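Local coordinates for protein iron-containing alcohol dehydrogenase (Ralstonia eutropha, PDB 3JZD) that probably reduces maleylacetate to 3-oxoadipate with NADH or NADPH, as an NAD-binding member of the iron-containing alcohol dehydrogenase family, at residues P164-S168 against V210-P214; P308-R312 against A351-V355. All blocks are in the same frame, centred on the assembly; numbering follows the deposited sequence.

How the contacts relate
From the N terminus the chain builds a six-stranded parallel sheet, ending with strand 152-155, then enters a helical region. Contact 1 lies at that passage: the start of helix 165-182 meets the end of helix 190-212, closing a 41-residue, mostly helical loop. Five further helices follow before contact 2, where residues 308-312 meet the end of helix 341-353, closing 38 residues that include helix 321-328 and most of helix 341-353. The contacts are in series, neither nesting nor crossing; the centres of contacts 1 and 2 are about 21 Å apart and their nearest atoms about 6 Å apart. The region of helix 294-304 touches both: H305 meets the F211 ring edge-to-face, and V309 packs on the helix.

Contact 1 (P164-S168 against V210-P214); sequences PRGLS and VFNDP
V210 meets S168 where the end of helix 190-212 lies beside the first turn of helix 165-182: V210 CG1 is 4.1 Å from S168 CB, a light apolar touch. The same valine also packs on A219, R220 and C223 of helix 217-236. The serine's hydroxyl turns back into its own helix, OG lying 2.7 Å from P164 O and well above that carbonyl's plane. P164, the N-cap residue, thus has its carbonyl oxygen gripped by both OG and N of S168, and S168 OG has a further hydrogen bond with R220.

At F211 the interaction passes to R165. With CG anti to the backbone N (chi1 -176°), the arginine passes across the ring's rim at about a right angle, its CD 3.5 Å from F211 CE1. A bend at chi3 then brings NH1 over one ring face, toward its rim, with the guanidinium roughly upright on the ring (planes 86° apart). R165 CZ lies 5.0 Å from the F211 ring centroid, a cation-pi contact. H305 adds an edge-to-face contact with the same phenyl. R165 NH1 is also directed at the F211 carbonyl, but its modelled 2.3 Å from F211 O is too short to trust in detail.

Past the helix end, P214 comes back to the arginine: its CD is 3.9 Å from R165 NH2. P214 O in turn accepts from R220 NE.

L167, in the same helical turn as R165, touches the bound NAD, so the contact lies beside the cofactor pocket and packs two helices of the helical domain together. A guanidinium placed near the carbonyl end of helix 190-212 would probably be favoured by the helix's partial negative charge as well as by the aromatic face.

Contact 2 (P308-R312 against A351-V355); sequences PVALR and AYEGV
The backbone of A310-R312 runs hard against the end of helix 341-353, L311 N giving a hydrogen bond to A351 O at 2.8 Å and R312 N one to Y352 O at 3.1 Å. The helix closes there in a Schellman motif with G354, at positive phi, as its C-prime residue. A351 O takes the weak Schellman bond from G354 N as well as the one from L311 N, and the CA of A310 adds a C-H...O contact to it. Y352 O takes R312 N on a lone pair, in the carbonyl plane. G354 CA makes a C-H...O contact of its own with V309 O, at 3.1 Å.

Among the side chains, A310 CB fits against the terminal turn, 3.3 Å from Y352 O. L311 reaches down one flank of the helix, its CD1 3.8 Å from A351 CB, and goes on to touch I263 of helix 257-272, while A351 packs on H267 of that helix. V309 packs on F299, A302 and Q303 of helix 294-304, so this short loop joins three helices of the C-terminal helical domain.

R312 and Y352 cross at about a right angle. Y352 leaves the helix pointing away from the loop, but chi1 of 176° puts its ring beside the carbonyl side of its own backbone and back against R312. One ring face meets the aliphatic start of the arginine: R312 CB lies 3.9 Å from the Y352 ring centroid, a CH-pi contact. The guanidinium is farther off, at most weakly attracted to the ring. The arginine chain folds at its third torsion and returns over the helix end, where Y352 O lies over one guanidinium face. Toward the outer end of the ring, R312 CG comes within 3.4 Å of Y352 OH.

Contact 1 (P164-S168 against V210-P214)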
loop_
_atom_site.group_PDB
_atom_site.type_symbol
_atom_site.label_atom_id
_atom_site.label_comp_id
_atom_site.label_asym_id
_atom_site.label_seq_id
_atom_site.Cartn_x
_atom_site.Cartn_y
_atom_site.Cartn_z
ATOM N N PRO A 164 -25.031 -14.416 -3.904
ATOM C CA PRO A 164 -26.351 -13.950 -4.357
ATOM C C PRO A 164 -26.411 -12.465 -4.615
ATOM O O PRO A 164 -25.598 -11.687 -4.089
ATOM C CB PRO A 164 -27.290 -14.316 -3.212
ATOM C CG PRO A 164 -26.605 -15.427 -2.480
ATOM C CD PRO A 164 -25.099 -15.093 -2.607
ATOM N N ARG A 165 -27.385 -12.097 -5.442
ATOM C CA ARG A 165 -27.575 -10.737 -5.866
ATOM C C ARG A 165 -27.727 -9.775 -4.672
ATOM O O ARG A 165 -27.234 -8.660 -4.722
ATOM C CB ARG A 165 -28.789 -10.667 -6.779
ATOM C CG ARG A 165 -29.042 -9.284 -7.371
ATOM C CD ARG A 165 -30.246 -9.281 -8.311
ATOM N NE ARG A 165 -30.063 -10.282 -9.355
ATOM C CZ ARG A 165 -29.272 -10.152 -10.416
ATOM N NH1 ARG A 165 -28.594 -9.043 -10.622
ATOM N NH2 ARG A 165 -29.188 -11.138 -11.295
ATOM N N GLY A 166 -28.365 -10.227 -3.595
ATOM C CA GLY A 166 -28.550 -9.380 -2.437
ATOM C C GLY A 166 -27.263 -9.113 -1.648
ATOM O O GLY A 166 -26.855 -7.944 -1.409
ATOM N N LEU A 167 -26.637 -10.185 -1.207
ATOM C CA LEU A 167 -25.384 -10.045 -0.464
ATOM C C LEU A 167 -24.286 -9.387 -1.328
ATOM O O LEU A 167 -23.435 -8.689 -0.789
ATOM C CB LEU A 167 -24.940 -11.381 0.124
ATOM C CG LEU A 167 -23.781 -11.419 1.113
ATOM C CD1 LEU A 167 -24.020 -10.385 2.241
ATOM C CD2 LEU A 167 -23.586 -12.922 1.647
ATOM N N SER A 168 -24.346 -9.523 -2.656
ATOM C CA SER A 168 -23.300 -8.927 -3.501
ATOM C C SER A 168 -23.369 -7.413 -3.326
ATOM O O SER A 168 -22.329 -6.741 -3.272
ATOM C CB SER A 168 -23.451 -9.315 -4.974
ATOM O OG SER A 168 -23.286 -10.721 -5.194
ATOM N N VAL A 210 -22.125 -5.952 -11.596
ATOM C CA VAL A 210 -22.395 -7.253 -11.032
ATOM C C VAL A 210 -23.908 -7.494 -11.012
ATOM O O VAL A 210 -24.373 -8.590 -11.352
ATOM C CB VAL A 210 -21.757 -7.402 -9.628
ATOM C CG1 VAL A 210 -22.344 -8.559 -8.866
ATOM C CG2 VAL A 210 -20.261 -7.540 -9.771
ATOM N N PHE A 211 -24.662 -6.462 -10.661
ATOM C CA PHE A 211 -26.114 -6.539 -10.647
ATOM C C PHE A 211 -26.644 -6.871 -12.062
ATOM O O PHE A 211 -27.545 -7.687 -12.208
ATOM C CB PHE A 211 -26.687 -5.226 -10.177
ATOM C CG PHE A 211 -28.164 -5.244 -10.002
ATOM C CD1 PHE A 211 -28.720 -5.768 -8.858
ATOM C CD2 PHE A 211 -29.002 -4.709 -10.975
ATOM C CE1 PHE A 211 -30.092 -5.779 -8.674
ATOM C CE2 PHE A 211 -30.373 -4.709 -10.790
ATOM C CZ PHE A 211 -30.914 -5.243 -9.641
ATOM N N ASN A 212 -26.065 -6.262 -13.095
ATOM C CA ASN A 212 -26.484 -6.535 -14.463
ATOM C C ASN A 212 -26.066 -7.966 -14.854
ATOM O O ASN A 212 -26.826 -8.666 -15.509
ATOM C CB ASN A 212 -25.859 -5.502 -15.404
ATOM C CG ASN A 212 -26.178 -5.757 -16.879
ATOM O OD1 ASN A 212 -27.332 -5.687 -17.302
ATOM N ND2 ASN A 212 -25.139 -6.008 -17.673
ATOM N N ASP A 213 -24.882 -8.421 -14.426
ATOM C CA ASP A 213 -24.443 -9.751 -14.773
ATOM C C ASP A 213 -23.591 -10.377 -13.686
ATOM O O ASP A 213 -22.400 -10.173 -13.672
ATOM C CB ASP A 213 -23.650 -9.694 -16.083
ATOM C CG ASP A 213 -23.275 -11.093 -16.628
ATOM O OD1 ASP A 213 -23.610 -12.152 -16.026
ATOM O OD2 ASP A 213 -22.641 -11.115 -17.704
ATOM N N PRO A 214 -24.190 -11.220 -12.825
ATOM C CA PRO A 214 -23.381 -11.812 -11.766
ATOM C C PRO A 214 -22.281 -12.775 -12.214
ATOM O O PRO A 214 -21.392 -13.051 -11.409
ATOM C CB PRO A 214 -24.401 -12.496 -10.853
ATOM C CG PRO A 214 -25.625 -12.619 -11.683
ATOM C CD PRO A 214 -25.621 -11.538 -12.688
#

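Contact 2 (P308-R312 against A351-V355)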
loop_
_atom_site.group_PDB
_atom_site.type_symbol
_atom_site.label_atom_id
_atom_site.label_comp_id
_atom_site.label_asym_id
_atom_site.label_seq_id
_atom_site.Cartn_x
_atom_site.Cartn_y
_atom_site.Cartn_z
ATOM N N PRO A 308 -32.246 -3.674 0.811
ATOM C CA PRO A 308 -33.127 -2.984 1.763
ATOM C C PRO A 308 -32.433 -1.688 2.224
ATOM O O PRO A 308 -31.187 -1.627 2.279
ATOM C CB PRO A 308 -33.239 -3.964 2.926
ATOM C CG PRO A 308 -32.115 -4.872 2.798
ATOM C CD PRO A 308 -31.703 -4.924 1.353
ATOM N N VAL A 309 -33.234 -0.649 2.467
ATOM C CA VAL A 309 -32.745 0.659 2.903
ATOM C C VAL A 309 -33.400 1.127 4.220
ATOM O O VAL A 309 -33.176 2.251 4.672
ATOM C CB VAL A 309 -32.991 1.698 1.790
ATOM C CG1 VAL A 309 -32.170 1.347 0.536
ATOM C CG2 VAL A 309 -34.528 1.809 1.451
ATOM N N ALA A 310 -34.205 0.258 4.827
ATOM C CA ALA A 310 -34.918 0.572 6.057
ATOM C C ALA A 310 -34.668 -0.546 7.028
ATOM O O ALA A 310 -34.859 -1.718 6.674
ATOM C CB ALA A 310 -36.426 0.721 5.770
ATOM N N LEU A 311 -34.248 -0.218 8.259
ATOM C CA LEU A 311 -34.039 -1.240 9.275
ATOM C C LEU A 311 -35.324 -2.016 9.523
ATOM O O LEU A 311 -35.299 -3.186 9.948
ATOM C CB LEU A 311 -33.541 -0.637 10.620
ATOM C CG LEU A 311 -32.201 0.084 10.634
ATOM C CD1 LEU A 311 -31.989 0.746 11.981
ATOM C CD2 LEU A 311 -31.029 -0.937 10.267
ATOM N N ARG A 312 -36.452 -1.383 9.241
ATOM C CA ARG A 312 -37.749 -2.007 9.417
ATOM C C ARG A 312 -37.804 -3.330 8.633
ATOM O O ARG A 312 -38.406 -4.297 9.059
ATOM C CB ARG A 312 -38.870 -1.081 8.891
ATOM C CG ARG A 312 -40.301 -1.657 9.086
ATOM C CD ARG A 312 -41.430 -0.961 8.285
ATOM N NE ARG A 312 -41.056 0.384 7.846
ATOM C CZ ARG A 312 -40.440 0.674 6.682
ATOM N NH1 ARG A 312 -40.118 -0.280 5.800
ATOM N NH2 ARG A 312 -40.141 1.934 6.392
ATOM N N ALA A 351 -33.043 5.769 9.679
ATOM C CA ALA A 351 -32.528 4.468 9.228
ATOM C C ALA A 351 -33.653 3.414 9.291
ATOM O O ALA A 351 -33.805 2.594 8.354
ATOM C CB ALA A 351 -31.332 4.013 10.106
ATOM N N TYR A 352 -34.450 3.470 10.367
ATOM C CA TYR A 352 -35.592 2.546 10.565
ATOM C C TYR A 352 -36.577 2.659 9.411
ATOM O O TYR A 352 -37.005 1.665 8.829
ATOM C CB TYR A 352 -36.336 2.795 11.894
ATOM C CG TYR A 352 -37.545 1.905 12.038
ATOM C CD1 TYR A 352 -37.404 0.584 12.394
ATOM C CD2 TYR A 352 -38.808 2.357 11.714
ATOM C CE1 TYR A 352 -38.483 -0.254 12.465
ATOM C CE2 TYR A 352 -39.902 1.515 11.794
ATOM C CZ TYR A 352 -39.728 0.222 12.166
ATOM O OH TYR A 352 -40.799 -0.616 12.259
ATOM N N GLU A 353 -36.884 3.891 9.075
ATOM C CA GLU A 353 -37.874 4.206 8.078
ATOM C C GLU A 353 -37.349 4.181 6.664
ATOM O O GLU A 353 -38.118 4.076 5.762
ATOM C CB GLU A 353 -38.495 5.572 8.381
ATOM C CG GLU A 353 -39.426 5.547 9.622
ATOM C CD GLU A 353 -39.857 6.927 10.081
ATOM O OE1 GLU A 353 -39.452 7.921 9.449
ATOM O OE2 GLU A 353 -40.577 7.040 11.104
ATOM N N GLY A 354 -36.059 4.259 6.451
ATOM C CA GLY A 354 -35.541 4.217 5.094
ATOM C C GLY A 354 -35.769 5.517 4.342
ATOM O O GLY A 354 -36.047 5.512 3.149
ATOM N N VAL A 355 -35.647 6.619 5.060
ATOM C CA VAL A 355 -35.747 7.938 4.472
ATOM C C VAL A 355 -34.454 8.214 3.676
ATOM O O VAL A 355 -33.359 8.027 4.177
ATOM C CB VAL A 355 -35.937 9.008 5.574
ATOM C CG1 VAL A 355 -36.118 10.430 4.956
ATOM C CG2 VAL A 355 -37.158 8.674 6.476
#